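Local coordinates for protein prolyl endopeptidase (Myxococcus xanthus, PDB 2BKL) that probably cleaves oligopeptides on the carboxyl side of proline, and less readily of alanine, as a serine peptidase of the S9A family, at residues M610-H615 / L643-N648; D616-P621 / A649-A654. All blocks are in the same frame, centred on the assembly; numbering follows the deposited sequence. Where two conformers were deposited one is given.

Contact 1. Residues M610-H615 / L643-N648; sequences MMAADH and LRIEAN
The last two strands of the alpha/beta-hydrolase sheet, 607-613 and the outermost 641-646, pair in parallel here as the two ends of a beta-alpha-beta crossover through helix 622-632. Residues Met610 to Ala613 run in register with Leu643 to Glu646, and the axes of 610-613 and 643-646 differ in direction by 28°. Arg644 brackets Met611: its N donates to Met610 O at 2.9 Å, and its O accepts from Ala612 N at 2.8 Å. Glu646 N then donates to Ala612 O, nearly straight at 173°. On the face of Met610, Ala612 and Ile645, Leu643 CD1 packs 4.0 Å from Ala612 CB and also touches Met610 CB; Met610 and Leu643 meet helix 622-632, while Leu643 and Ile645 meet helix 33-51. On the other face the extended Arg644 chain forms a salt bridge from NH1 to Glu646 OE1 at 2.8 Å, in the guanidinium plane but from above the carboxylate; NE pairs with Asp666 of helix 657-674. Farther along, Asp614 N donates to Glu646 O. With CG set between the backbone N and carbonyl carbon (chi1 69°), the Asp614 carboxylate turns toward segment 643-648, where its OD2 accepts from Asn648 N at 2.9 Å on the syn side.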
# COMPACT_ATOMS: atom_id res chain seq x y z
N MET A 610 -2.87 -18.12 7.90
CA MET A 610 -3.13 -16.74 8.31
C MET A 610 -1.78 -16.15 8.65
O MET A 610 -1.10 -16.62 9.59
CB MET A 610 -3.89 -16.76 9.63
CG MET A 610 -5.40 -16.77 9.72
SD MET A 610 -6.31 -16.63 8.29
CE MET A 610 -7.35 -15.24 8.80
N MET A 611 -1.39 -15.08 7.99
CA MET A 611 -0.12 -14.42 8.25
C MET A 611 -0.36 -13.11 8.97
O MET A 611 -0.65 -12.06 8.38
CB MET A 611 0.67 -14.20 6.98
CG MET A 611 0.74 -15.43 6.17
SD MET A 611 2.06 -15.74 5.00
CE MET A 611 3.59 -15.42 5.95
N ALA A 612 -0.22 -13.18 10.28
CA ALA A 612 -0.51 -12.05 11.16
C ALA A 612 0.78 -11.40 11.63
O ALA A 612 1.88 -11.91 11.44
CB ALA A 612 -1.32 -12.52 12.33
N ALA A 613 0.62 -10.21 12.19
CA ALA A 613 1.71 -9.37 12.69
C ALA A 613 1.35 -8.90 14.08
O ALA A 613 0.25 -8.37 14.30
CB ALA A 613 1.92 -8.19 11.78
N ASP A 614 2.29 -9.03 15.01
CA ASP A 614 2.02 -8.74 16.42
C ASP A 614 1.84 -7.27 16.79
O ASP A 614 1.28 -6.98 17.85
CB ASP A 614 3.04 -9.41 17.36
CG ASP A 614 4.43 -8.83 17.28
OD1 ASP A 614 4.67 -7.91 16.47
OD2 ASP A 614 5.34 -9.27 18.03
N HIS A 615 2.32 -6.36 15.95
CA HIS A 615 2.25 -4.93 16.26
C HIS A 615 1.55 -4.16 15.16
O HIS A 615 1.84 -3.00 14.92
CB HIS A 615 3.66 -4.36 16.46
CG HIS A 615 4.17 -4.50 17.85
ND1 HIS A 615 4.98 -5.54 18.24
CD2 HIS A 615 4.00 -3.71 18.94
CE1 HIS A 615 5.29 -5.40 19.52
NE2 HIS A 615 4.71 -4.30 19.97
N LEU A 643 -2.45 -20.13 12.31
CA LEU A 643 -2.23 -18.73 12.60
C LEU A 643 -0.75 -18.52 12.91
O LEU A 643 -0.27 -18.90 13.97
CB LEU A 643 -3.11 -18.29 13.79
CG LEU A 643 -2.91 -16.85 14.27
CD1 LEU A 643 -3.31 -15.83 13.22
CD2 LEU A 643 -3.70 -16.59 15.56
N ARG A 644 -0.04 -17.90 11.99
CA ARG A 644 1.36 -17.56 12.14
C ARG A 644 1.49 -16.09 12.53
O ARG A 644 1.03 -15.22 11.78
CB ARG A 644 2.04 -17.80 10.82
CG ARG A 644 3.55 -17.60 10.81
CD ARG A 644 4.09 -17.50 9.40
NE ARG A 644 5.54 -17.49 9.31
CZ ARG A 644 6.31 -16.42 9.47
NH1 ARG A 644 5.82 -15.23 9.74
NH2 ARG A 644 7.62 -16.57 9.36
N ILE A 645 2.12 -15.78 13.66
CA ILE A 645 2.21 -14.42 14.13
C ILE A 645 3.65 -13.94 14.01
O ILE A 645 4.54 -14.47 14.69
CB ILE A 645 1.69 -14.29 15.57
CG1 ILE A 645 0.25 -14.86 15.70
CG2 ILE A 645 1.77 -12.82 16.04
CD1 ILE A 645 -0.27 -14.92 17.16
N GLU A 646 3.89 -12.97 13.15
CA GLU A 646 5.24 -12.45 12.99
C GLU A 646 5.58 -11.54 14.16
O GLU A 646 4.78 -10.67 14.51
CB GLU A 646 5.30 -11.66 11.68
CG GLU A 646 6.66 -11.08 11.31
CD GLU A 646 7.58 -12.04 10.59
OE1 GLU A 646 7.12 -12.73 9.65
OE2 GLU A 646 8.79 -12.04 10.91
N ALA A 647 6.77 -11.73 14.72
CA ALA A 647 7.20 -10.95 15.85
C ALA A 647 7.77 -9.59 15.42
O ALA A 647 8.34 -9.47 14.34
CB ALA A 647 8.24 -11.72 16.65
N ASN A 648 7.57 -8.60 16.27
CA ASN A 648 8.08 -7.25 16.07
C ASN A 648 7.75 -6.70 14.71
O ASN A 648 8.60 -6.19 14.00
CB ASN A 648 9.58 -7.23 16.34
CG ASN A 648 9.90 -7.73 17.73
OD1 ASN A 648 9.45 -7.16 18.71
ND2 ASN A 648 10.62 -8.81 17.81

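Contact 2. Residues D616-P621 / A649-A654; sequences DDRVDP and AGHGGA. With ZAH (N-[(benzyloxy)carbonyl]-L-alanyl-L-proline), chain C.
The His-Asp part of what is probably the Ser-His-Asp triad of this serine peptidase, together with one wall of the pocket holding benzyloxycarbonyl-Ala-Pro, is built where loops 616-621 and 649-654 meet. His651 ND1 donates to Asp616 OD2 over 2.7 Å, nearly straight at 172° and in the ring plane; the syn side of the oxygen is used, although the two planes stand 56° apart. Asp616 OD1 is fixed separately: Arg618 N closes an Asx turn on it and Val619 N adds a second bond, both at 3.0 Å and from the same face. With an alanine in place of Asp616, His651 ND1 would probably lose its acceptor, the ring being set free to turn and the 616-619 turn unpinned. Val619 CG2 lies 3.5 Å from His651 CE1, and the Arg618 guanidinium has His651 CD2 over one face and ligand C24 over the other. Bent at chi3 (-52°), Arg618 donates a hydrogen bond of 2.8 Å from NH1 to ligand O9, while its NE forms a salt bridge with Asp145. A water joins Asp617 OD1 to His651 N. The His651 ring also touches Ser533. Loop 616-621 leads from strand 607-613 into helix 622-632; the loop holding 649-654 follows strand 641-646 and precedes helix 657-674.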
# COMPACT_ATOMS: atom_id res chain seq x y z
N ASP A 616 0.56 -4.78 14.54
CA ASP A 616 -0.25 -4.08 13.53
C ASP A 616 -1.20 -3.11 14.21
O ASP A 616 -2.24 -3.48 14.77
CB ASP A 616 -0.99 -5.09 12.66
CG ASP A 616 -1.61 -4.48 11.43
OD1 ASP A 616 -1.77 -3.22 11.38
OD2 ASP A 616 -1.94 -5.21 10.47
N ASP A 617 -0.81 -1.84 14.18
CA ASP A 617 -1.62 -0.75 14.74
C ASP A 617 -2.51 -0.04 13.71
O ASP A 617 -3.01 1.07 13.93
CB ASP A 617 -0.73 0.29 15.49
CG ASP A 617 0.32 0.96 14.62
OD1 ASP A 617 0.53 0.52 13.47
OD2 ASP A 617 0.98 1.96 15.06
N ARG A 618 -2.73 -0.70 12.60
CA ARG A 618 -3.63 -0.20 11.56
C ARG A 618 -4.84 -1.11 11.46
O ARG A 618 -5.97 -0.67 11.73
CB ARG A 618 -2.89 -0.12 10.23
CG ARG A 618 -3.66 0.68 9.19
CD ARG A 618 -3.04 0.79 7.79
NE ARG A 618 -1.66 1.26 7.83
CZ ARG A 618 -0.85 1.32 6.77
NH1 ARG A 618 -1.28 1.03 5.55
NH2 ARG A 618 0.41 1.71 6.91
N VAL A 619 -4.61 -2.37 11.08
CA VAL A 619 -5.63 -3.40 11.01
C VAL A 619 -5.54 -4.27 12.24
O VAL A 619 -4.54 -4.94 12.48
CB VAL A 619 -5.44 -4.26 9.74
CG1 VAL A 619 -6.37 -5.49 9.75
CG2 VAL A 619 -5.69 -3.40 8.48
N ASP A 620 -6.58 -4.26 13.05
CA ASP A 620 -6.49 -4.94 14.33
C ASP A 620 -6.27 -6.44 14.14
O ASP A 620 -6.97 -7.06 13.34
CB ASP A 620 -7.75 -4.68 15.14
CG ASP A 620 -7.55 -4.97 16.59
OD1 ASP A 620 -7.46 -6.16 16.92
OD2 ASP A 620 -7.46 -4.06 17.44
N PRO A 621 -5.28 -7.01 14.83
CA PRO A 621 -5.04 -8.45 14.74
C PRO A 621 -6.20 -9.34 15.18
O PRO A 621 -6.18 -10.51 14.90
CB PRO A 621 -3.82 -8.66 15.64
CG PRO A 621 -3.11 -7.29 15.60
CD PRO A 621 -4.25 -6.34 15.65
N ALA A 649 6.48 -6.80 14.36
CA ALA A 649 6.04 -6.52 13.02
C ALA A 649 4.81 -5.63 13.00
O ALA A 649 3.83 -5.89 13.68
CB ALA A 649 5.75 -7.81 12.28
N GLY A 650 4.89 -4.58 12.19
CA GLY A 650 3.74 -3.76 11.85
C GLY A 650 2.98 -4.33 10.67
O GLY A 650 3.22 -5.47 10.23
N HIS A 651 2.07 -3.51 10.16
CA HIS A 651 1.16 -3.88 9.08
C HIS A 651 1.89 -4.38 7.86
O HIS A 651 1.42 -5.30 7.16
CB HIS A 651 0.28 -2.70 8.70
CG HIS A 651 -0.82 -3.07 7.77
ND1 HIS A 651 -1.81 -3.95 8.13
CD2 HIS A 651 -1.05 -2.75 6.47
CE1 HIS A 651 -2.61 -4.15 7.10
NE2 HIS A 651 -2.19 -3.42 6.09
N GLY A 652 3.07 -3.83 7.59
CA GLY A 652 3.86 -4.26 6.46
C GLY A 652 5.02 -5.17 6.80
O GLY A 652 5.93 -5.30 5.99
N GLY A 653 5.02 -5.80 7.96
CA GLY A 653 6.07 -6.72 8.35
C GLY A 653 7.13 -6.11 9.27
O GLY A 653 6.99 -4.98 9.74
N ALA A 654 8.22 -6.84 9.47
CA ALA A 654 9.23 -6.53 10.48
C ALA A 654 10.37 -5.69 9.93
O ALA A 654 11.22 -5.24 10.69
CB ALA A 654 9.79 -7.82 11.10
C1 ZAH C . -5.05 -2.62 4.03
O2 ZAH C . -5.75 -2.84 2.83
C3 ZAH C . -5.69 -1.51 4.91
C4 ZAH C . -7.10 -1.88 5.35
C5 ZAH C . -8.05 -1.30 4.31
C6 ZAH C . -7.33 -0.15 3.65
N7 ZAH C . -5.98 -0.25 4.18
C8 ZAH C . -5.04 0.66 3.93
O9 ZAH C . -3.86 0.51 4.51
C10 ZAH C . -5.37 2.00 3.25
C11 ZAH C . -5.30 1.68 1.75
N14 ZAH C . -4.40 3.02 3.55
C15 ZAH C . -4.38 3.61 4.72
O16 ZAH C . -5.28 3.37 5.63
O17 ZAH C . -3.34 4.57 4.97
C18 ZAH C . -3.29 5.05 6.34
C19 ZAH C . -2.01 5.84 6.62
C20 ZAH C . -1.79 7.06 5.96
C21 ZAH C . -0.62 7.78 6.21
C22 ZAH C . 0.32 7.29 7.12
C23 ZAH C . 0.09 6.09 7.80
C24 ZAH C . -1.07 5.36 7.55
O HOH W 1 1.44 -0.87 11.21

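How the contacts relate
Followed from the N terminus, the chain enters contact 1 on 610-615 and passes directly into contact 2 on 616-621. It then climbs helix 622-632, returns along 643-648 to close contact 1, and completes contact 2 at 649-654. The segments therefore alternate, so the two loop closures cross, each leaving 27 residues between its segments. Their centres lie 8 Å apart, and they share a seam: probable hydrogen bonds run from Ala649 N to Asp614 OD1 (3.0 Å) and from His615 N to Ala649 O (2.8 Å), while Ala613 CB packs against Gly650 O. Contact 1 thus joins the sheet edge, and contact 2 the loops carried at the C-terminal ends of the same strands.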